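Local coordinates for hypothetical protein TTHA1254 (Thermus thermophilus, PDB 2D4P), which is of unknown function but has a GNAT-type fold and may, like members of that family, transfer acyl groups, at residues R4-E9 with F30-G35; G19-S24 with R67-S72; E74-L79 with R103-E108. All coordinates share one frame; numbering follows the deposited sequence.

Contacts 1 and 3 are buried and apolar, on opposite sides of the centre of the chain, whereas contact 2 is partly buried and polar, held by an arginine's hydrogen bonds to a backbone carbonyl and by a stack of two guanidinium groups next to a glutamate. Contact 1 seats the loop after strand 2-4 on helix 25-34, and contact 2 ties the loop leading into that same helix to strand 61-70. Contact 3 joins helix 73-89, which follows that strand, to helix 104-112. Contacts 2 and 3 touch where strand 61-70 meets the start of helix 104-112. Aromatic edges and aliphatic branches suit the helix-packed faces, while arginine and glutamate take over where the strand nears the surface.

Contact 1: R4-E9 with F30-G35; sequences RPFTEE and FFARTG
The ring of Phe6 presents its edge to helix 25-34: Phe31 CB lies close to the ring plane, 4.0 Å from Phe6 CZ. Ala32 N comes in obliquely, 3.8 Å from Phe6 CE1. The Phe31 ring itself leads away from this edge, and one of its faces is covered by Phe30, whose CD1 sits over the ring centre. Phe6 reaches the helix because its CG stands between the backbone N and the carbonyl carbon (chi1 49°), which swings the ring inward from a loop. That loop joins strand 2-4 to helix 11-16, and in this GNAT-type fold it is laid against helix 25-34, with Leu51 of strand 45-56 touching both Phe6 and Phe31. Alanine suits the helix surface here: Ala32 CB lies 3.7 Å from Phe6 O, and a side chain this small lets the loop come close to the helix. With an alanine at the Phe6 position, a gap would probably open beside Phe31 CB, and Leu28 and Leu51 would lose the ring they pack on. Beyond the ring the loop turns polar, and Glu9 OE1 accepts from Thr7 OG1 over 2.7 Å with its anti lone pair.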
# COMPACT_ATOMS: atom_id res chain seq x y z
N ARG A 4 6.34 4.42 8.98
CA ARG A 4 7.03 5.63 8.59
C ARG A 4 7.25 5.71 7.09
O ARG A 4 7.20 4.69 6.39
CB ARG A 4 8.39 5.73 9.31
CG ARG A 4 9.36 4.57 9.02
CD ARG A 4 10.75 4.82 9.63
NE ARG A 4 11.71 3.75 9.36
CZ ARG A 4 12.43 3.60 8.24
NH1 ARG A 4 12.31 4.44 7.23
NH2 ARG A 4 13.29 2.59 8.15
N PRO A 5 7.53 6.92 6.61
CA PRO A 5 7.98 7.09 5.22
C PRO A 5 9.29 6.36 5.09
O PRO A 5 10.06 6.24 6.07
CB PRO A 5 8.23 8.59 5.09
CG PRO A 5 7.36 9.17 6.15
CD PRO A 5 7.49 8.20 7.31
N PHE A 6 9.54 5.86 3.89
CA PHE A 6 10.81 5.25 3.59
C PHE A 6 11.63 6.20 2.71
O PHE A 6 11.10 7.12 2.05
CB PHE A 6 10.68 3.84 2.95
CG PHE A 6 9.70 3.77 1.81
CD1 PHE A 6 10.04 4.28 0.57
CD2 PHE A 6 8.43 3.22 1.98
CE1 PHE A 6 9.14 4.22 -0.49
CE2 PHE A 6 7.53 3.15 0.93
CZ PHE A 6 7.88 3.68 -0.31
N THR A 7 12.94 5.95 2.74
CA THR A 7 13.94 6.66 1.92
C THR A 7 14.79 5.68 1.15
O THR A 7 14.63 4.46 1.27
CB THR A 7 14.87 7.57 2.78
OG1 THR A 7 15.75 6.76 3.57
CG2 THR A 7 14.05 8.40 3.79
N GLU A 8 15.73 6.21 0.37
CA GLU A 8 16.56 5.35 -0.47
C GLU A 8 17.36 4.35 0.35
O GLU A 8 17.66 3.26 -0.12
CB GLU A 8 17.46 6.21 -1.37
CG GLU A 8 16.64 6.90 -2.43
CD GLU A 8 17.45 7.81 -3.33
OE1 GLU A 8 18.68 7.56 -3.47
OE2 GLU A 8 16.85 8.77 -3.89
N GLU A 9 17.66 4.73 1.59
CA GLU A 9 18.41 3.89 2.52
C GLU A 9 17.65 2.61 2.89
O GLU A 9 18.25 1.64 3.36
CB GLU A 9 18.75 4.69 3.79
CG GLU A 9 19.86 5.72 3.61
CD GLU A 9 19.47 6.98 2.80
OE1 GLU A 9 18.27 7.35 2.73
OE2 GLU A 9 20.39 7.61 2.21
N PHE A 30 9.87 7.19 -6.55
CA PHE A 30 8.55 7.64 -6.94
C PHE A 30 7.54 7.53 -5.80
O PHE A 30 6.82 8.48 -5.48
CB PHE A 30 8.07 6.83 -8.12
CG PHE A 30 6.67 7.13 -8.52
CD1 PHE A 30 5.61 6.33 -8.08
CD2 PHE A 30 6.40 8.20 -9.35
CE1 PHE A 30 4.31 6.60 -8.47
CE2 PHE A 30 5.07 8.47 -9.75
CZ PHE A 30 4.04 7.67 -9.29
N PHE A 31 7.48 6.36 -5.18
CA PHE A 31 6.54 6.16 -4.08
C PHE A 31 6.89 6.96 -2.82
O PHE A 31 6.01 7.40 -2.10
CB PHE A 31 6.29 4.66 -3.81
CG PHE A 31 5.43 4.01 -4.88
CD1 PHE A 31 4.07 4.34 -4.99
CD2 PHE A 31 5.97 3.10 -5.77
CE1 PHE A 31 3.30 3.77 -5.97
CE2 PHE A 31 5.18 2.54 -6.78
CZ PHE A 31 3.85 2.88 -6.89
N ALA A 32 8.19 7.20 -2.58
CA ALA A 32 8.59 8.07 -1.48
C ALA A 32 8.05 9.49 -1.69
O ALA A 32 7.74 10.16 -0.72
CB ALA A 32 10.12 8.12 -1.33
N ARG A 33 7.94 9.93 -2.94
CA ARG A 33 7.51 11.30 -3.25
C ARG A 33 5.98 11.46 -3.12
O ARG A 33 5.52 12.59 -3.03
CB ARG A 33 7.92 11.71 -4.69
CG ARG A 33 9.36 12.21 -4.89
CD ARG A 33 9.61 12.68 -6.34
NE ARG A 33 10.15 11.61 -7.21
CZ ARG A 33 9.55 11.06 -8.27
NH1 ARG A 33 8.32 11.43 -8.67
NH2 ARG A 33 10.18 10.10 -8.95
N THR A 34 5.21 10.38 -3.10
CA THR A 34 3.73 10.52 -3.12
C THR A 34 3.18 11.12 -1.86
O THR A 34 2.14 11.79 -1.89
CB THR A 34 2.99 9.18 -3.32
OG1 THR A 34 3.35 8.27 -2.27
CG2 THR A 34 3.37 8.48 -4.63
N GLY A 35 3.85 10.87 -0.74
CA GLY A 35 3.29 11.14 0.59
C GLY A 35 2.23 10.16 1.08
O GLY A 35 1.62 10.40 2.10

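Contact 2: G19-S24 with R67-S72; sequences GKRPVS and RIEGRS
Arg67 NH1 donates to Arg21 O in a short, fairly straight bond of 2.7 Å (N-H...O 161°), and Arg67 NH2 adds a weak second bond to Arg21 O at 3.2 Å. Arg21 O lies in the plane of the Arg67 guanidinium, although the NH1 donor is somewhat tilted from the carbonyl's own plane. These bonds link the loop before helix 25-34 to strand 61-70, which runs between strands 45-56 and 94-97 in the sheet of this GNAT-type fold. Glu69 turns the link into a salt-bridge network with Arg67 and Arg21: two residues along the strand, it points to the same side as Arg67, and Glu69 OE2 accepts from Arg67 NE over 2.8 Å with the anti lone pair. Arginine suits this place because one flat head can serve a backbone carbonyl and a carboxylate at different edges; its NH2 also bonds to Ala18 O. CG anti to the backbone N (chi1 -172°) and a chain extended from CG to NE carry the Arg67 head across to the loop. Arg21 bends back at chi3 and lays its guanidinium flat on that of Arg67, centres 4.0 Å apart and planes at 22°, the two chains running in opposite senses. Stacking of like charges is probably eased by Glu69, whose OE2 is also 3.9 Å from Arg21 NH1, a long salt bridge in which the oxygen stands well off the Arg21 guanidinium plane and only the charges attract. Farther out, aliphatic carbons border the charged head. Val23, buried against Phe49 of strand 45-56, is a branched side chain fitted beside it, Val23 CG2 4.1 Å from Arg67 NH1, while Arg21 CB rests 3.7 Å from Arg67 NH2.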
# COMPACT_ATOMS: atom_id res chain seq x y z
N GLY A 19 9.50 -10.36 -1.72
CA GLY A 19 9.41 -11.69 -2.26
C GLY A 19 10.06 -11.79 -3.64
O GLY A 19 11.22 -11.38 -3.83
N LYS A 20 9.31 -12.32 -4.61
CA LYS A 20 9.83 -12.54 -5.95
C LYS A 20 9.53 -11.40 -6.89
O LYS A 20 9.67 -11.54 -8.10
CB LYS A 20 9.28 -13.85 -6.50
CG LYS A 20 9.75 -15.06 -5.73
CD LYS A 20 9.08 -16.33 -6.20
CE LYS A 20 9.47 -17.48 -5.34
NZ LYS A 20 8.94 -18.79 -5.86
N ARG A 21 9.06 -10.28 -6.35
CA ARG A 21 8.73 -9.09 -7.14
C ARG A 21 9.43 -7.88 -6.53
O ARG A 21 8.89 -7.16 -5.69
CB ARG A 21 7.22 -8.88 -7.23
CG ARG A 21 6.50 -9.96 -7.98
CD ARG A 21 4.99 -9.95 -7.77
NE ARG A 21 4.43 -8.60 -7.81
CZ ARG A 21 3.50 -8.11 -6.98
NH1 ARG A 21 2.98 -8.87 -6.00
NH2 ARG A 21 3.08 -6.85 -7.15
N PRO A 22 10.66 -7.64 -6.97
CA PRO A 22 11.50 -6.62 -6.36
C PRO A 22 11.01 -5.20 -6.62
O PRO A 22 10.32 -4.91 -7.60
CB PRO A 22 12.89 -6.86 -7.01
CG PRO A 22 12.66 -7.69 -8.21
CD PRO A 22 11.32 -8.34 -8.09
N VAL A 23 11.36 -4.33 -5.70
CA VAL A 23 11.11 -2.90 -5.81
C VAL A 23 12.40 -2.28 -6.29
O VAL A 23 13.47 -2.46 -5.67
CB VAL A 23 10.73 -2.29 -4.41
CG1 VAL A 23 10.41 -0.80 -4.53
CG2 VAL A 23 9.58 -3.05 -3.80
N SER A 24 12.34 -1.57 -7.41
CA SER A 24 13.52 -0.87 -7.90
C SER A 24 13.73 0.42 -7.13
O SER A 24 12.82 0.94 -6.47
CB SER A 24 13.38 -0.56 -9.40
OG SER A 24 12.33 0.41 -9.60
N ARG A 67 0.45 -1.58 -4.19
CA ARG A 67 1.01 -2.76 -3.59
C ARG A 67 1.05 -2.66 -2.09
O ARG A 67 1.44 -1.63 -1.55
CB ARG A 67 2.44 -2.98 -4.10
CG ARG A 67 2.99 -4.30 -3.66
CD ARG A 67 4.22 -4.68 -4.39
NE ARG A 67 4.70 -5.99 -3.95
CZ ARG A 67 5.88 -6.46 -4.29
NH1 ARG A 67 6.68 -5.72 -5.05
NH2 ARG A 67 6.27 -7.65 -3.84
N ILE A 68 0.71 -3.77 -1.43
CA ILE A 68 0.89 -3.84 0.02
C ILE A 68 1.43 -5.23 0.35
O ILE A 68 0.99 -6.24 -0.22
CB ILE A 68 -0.41 -3.48 0.78
CG1 ILE A 68 -0.11 -3.36 2.28
CG2 ILE A 68 -1.54 -4.49 0.54
CD1 ILE A 68 -1.32 -2.86 3.12
N GLU A 69 2.42 -5.25 1.22
CA GLU A 69 3.03 -6.46 1.71
C GLU A 69 3.12 -6.36 3.21
O GLU A 69 3.36 -5.27 3.75
CB GLU A 69 4.42 -6.67 1.09
CG GLU A 69 4.45 -6.73 -0.43
CD GLU A 69 3.68 -7.90 -1.05
OE1 GLU A 69 3.36 -8.87 -0.35
OE2 GLU A 69 3.42 -7.84 -2.27
N GLY A 70 2.96 -7.49 3.89
CA GLY A 70 3.06 -7.50 5.34
C GLY A 70 3.12 -8.88 5.96
O GLY A 70 2.49 -9.82 5.48
N ARG A 71 3.87 -8.98 7.05
CA ARG A 71 4.17 -10.24 7.70
C ARG A 71 3.13 -10.65 8.74
O ARG A 71 3.20 -11.77 9.30
CB ARG A 71 5.53 -10.14 8.34
CG ARG A 71 6.65 -10.26 7.35
CD ARG A 71 7.86 -10.96 7.93
NE ARG A 71 9.06 -10.17 7.72
CZ ARG A 71 10.20 -10.31 8.40
NH1 ARG A 71 10.31 -11.25 9.35
NH2 ARG A 71 11.22 -9.52 8.11
N SER A 72 2.20 -9.75 9.02
CA SER A 72 1.14 -10.00 9.98
C SER A 72 -0.06 -9.12 9.70
O SER A 72 0.06 -8.09 9.06
CB SER A 72 1.66 -9.72 11.39
OG SER A 72 1.92 -8.33 11.58

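Contact 3: E74-L79 with R103-E108; sequences EALRGL and RKELEE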
# COMPACT_ATOMS: atom_id res chain seq x y z
N GLU A 74 -1.35 -7.28 11.95
CA GLU A 74 -0.98 -6.04 12.61
C GLU A 74 -0.21 -5.11 11.66
O GLU A 74 -0.51 -3.93 11.57
CB GLU A 74 -0.18 -6.32 13.90
CG GLU A 74 0.21 -5.05 14.63
CD GLU A 74 1.12 -5.26 15.82
OE1 GLU A 74 1.47 -6.42 16.12
OE2 GLU A 74 1.51 -4.23 16.45
N ALA A 75 0.78 -5.63 10.94
CA ALA A 75 1.55 -4.80 10.00
C ALA A 75 0.63 -4.25 8.89
O ALA A 75 0.65 -3.07 8.53
CB ALA A 75 2.69 -5.59 9.42
N LEU A 76 -0.21 -5.12 8.34
CA LEU A 76 -1.08 -4.72 7.25
C LEU A 76 -2.07 -3.66 7.69
O LEU A 76 -2.31 -2.69 6.98
CB LEU A 76 -1.81 -5.96 6.70
CG LEU A 76 -0.90 -6.94 5.97
CD1 LEU A 76 -1.66 -8.28 5.72
CD2 LEU A 76 -0.35 -6.37 4.67
N ARG A 77 -2.66 -3.85 8.87
CA ARG A 77 -3.61 -2.87 9.41
C ARG A 77 -2.97 -1.50 9.61
O ARG A 77 -3.56 -0.48 9.25
CB ARG A 77 -4.21 -3.33 10.73
CG ARG A 77 -5.23 -4.42 10.61
CD ARG A 77 -5.88 -4.72 11.95
NE ARG A 77 -6.63 -3.57 12.45
CZ ARG A 77 -7.24 -3.54 13.64
NH1 ARG A 77 -7.22 -4.58 14.45
NH2 ARG A 77 -7.88 -2.45 14.01
N GLY A 78 -1.77 -1.46 10.17
CA GLY A 78 -1.11 -0.20 10.45
C GLY A 78 -0.71 0.52 9.19
O GLY A 78 -0.78 1.75 9.12
N LEU A 79 -0.29 -0.24 8.18
CA LEU A 79 0.01 0.34 6.87
C LEU A 79 -1.26 0.97 6.25
O LEU A 79 -1.25 2.09 5.74
CB LEU A 79 0.61 -0.69 5.93
CG LEU A 79 2.03 -1.15 6.26
CD1 LEU A 79 2.36 -2.42 5.57
CD2 LEU A 79 3.05 -0.06 5.96
N ARG A 103 -5.41 -13.81 -0.17
CA ARG A 103 -4.62 -13.21 0.89
C ARG A 103 -5.52 -12.94 2.09
O ARG A 103 -6.08 -11.86 2.24
CB ARG A 103 -3.98 -11.92 0.38
CG ARG A 103 -3.06 -12.11 -0.81
CD ARG A 103 -2.41 -10.80 -1.29
NE ARG A 103 -1.55 -10.24 -0.25
CZ ARG A 103 -1.02 -9.03 -0.27
NH1 ARG A 103 -1.24 -8.23 -1.29
NH2 ARG A 103 -0.23 -8.64 0.73
N LYS A 104 -5.66 -13.92 2.95
CA LYS A 104 -6.61 -13.84 4.06
C LYS A 104 -6.22 -12.83 5.12
O LYS A 104 -7.09 -12.23 5.75
CB LYS A 104 -6.81 -15.21 4.71
CG LYS A 104 -7.35 -16.30 3.79
CD LYS A 104 -8.36 -15.80 2.76
CE LYS A 104 -9.13 -16.98 2.15
NZ LYS A 104 -9.77 -16.65 0.83
N GLU A 105 -4.92 -12.64 5.34
CA GLU A 105 -4.43 -11.68 6.30
C GLU A 105 -4.80 -10.26 5.86
O GLU A 105 -5.29 -9.46 6.66
CB GLU A 105 -2.92 -11.79 6.53
CG GLU A 105 -2.52 -13.03 7.32
CD GLU A 105 -1.12 -12.93 7.95
OE1 GLU A 105 -0.44 -11.89 7.81
OE2 GLU A 105 -0.73 -13.92 8.60
N LEU A 106 -4.59 -9.99 4.57
CA LEU A 106 -4.95 -8.68 4.02
C LEU A 106 -6.47 -8.45 4.05
O LEU A 106 -6.95 -7.36 4.41
CB LEU A 106 -4.40 -8.54 2.61
CG LEU A 106 -4.74 -7.22 1.88
CD1 LEU A 106 -4.23 -6.05 2.68
CD2 LEU A 106 -4.13 -7.22 0.51
N GLU A 107 -7.22 -9.48 3.74
CA GLU A 107 -8.68 -9.39 3.79
C GLU A 107 -9.14 -9.04 5.20
O GLU A 107 -9.99 -8.17 5.41
CB GLU A 107 -9.27 -10.72 3.35
CG GLU A 107 -10.73 -10.68 2.90
CD GLU A 107 -11.10 -11.95 2.14
OE1 GLU A 107 -11.15 -13.01 2.78
OE2 GLU A 107 -11.28 -11.86 0.89
N GLU A 108 -8.54 -9.72 6.18
CA GLU A 108 -8.83 -9.43 7.57
C GLU A 108 -8.48 -7.98 7.93
O GLU A 108 -9.25 -7.32 8.60
CB GLU A 108 -8.07 -10.39 8.51
CG GLU A 108 -8.26 -10.03 9.99
CD GLU A 108 -7.69 -11.07 10.94
OE1 GLU A 108 -7.50 -12.25 10.52
OE2 GLU A 108 -7.45 -10.69 12.12
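Leu76 and Leu106 meet beside a polar anchor, Arg103 NH2, which bonds to Ile68 O of strand 61-70 and makes a long, weak ion pair with Glu69 OE1. Arg103 holds the N-cap position of helix 104-112, and Leu106 CD2 lies over one face of its guanidinium, offset toward the rim. Across the contact a single methyl does the touching: Leu76 CD1 is set against the peptide between Glu105 and Leu106, 3.6 Å from Leu106 N and 3.7 Å from Glu105 C. The same methyl, Leu76 CD1, rests 3.8 Å from Glu105 CB and 4.2 Å from Leu106 CB. Leu76 sends its CG anti to the carbonyl carbon (chi1 -69°), and from there the branch can reach the neighbouring helix. Leucine suits this buried seat because its apolar branched end can put one methyl on the peptide while the side chain also meets Ala109 and Ile68. Glu105, by contrast, offers its aliphatic CB to the leucine and extends its chain beyond CG, as befits an exposed position. Both leucines touch Ile68 of the strand, and helices 73-89 and 104-112 thus pack side by side over strand 61-70, as part of the alpha/beta layering of this GNAT-type fold.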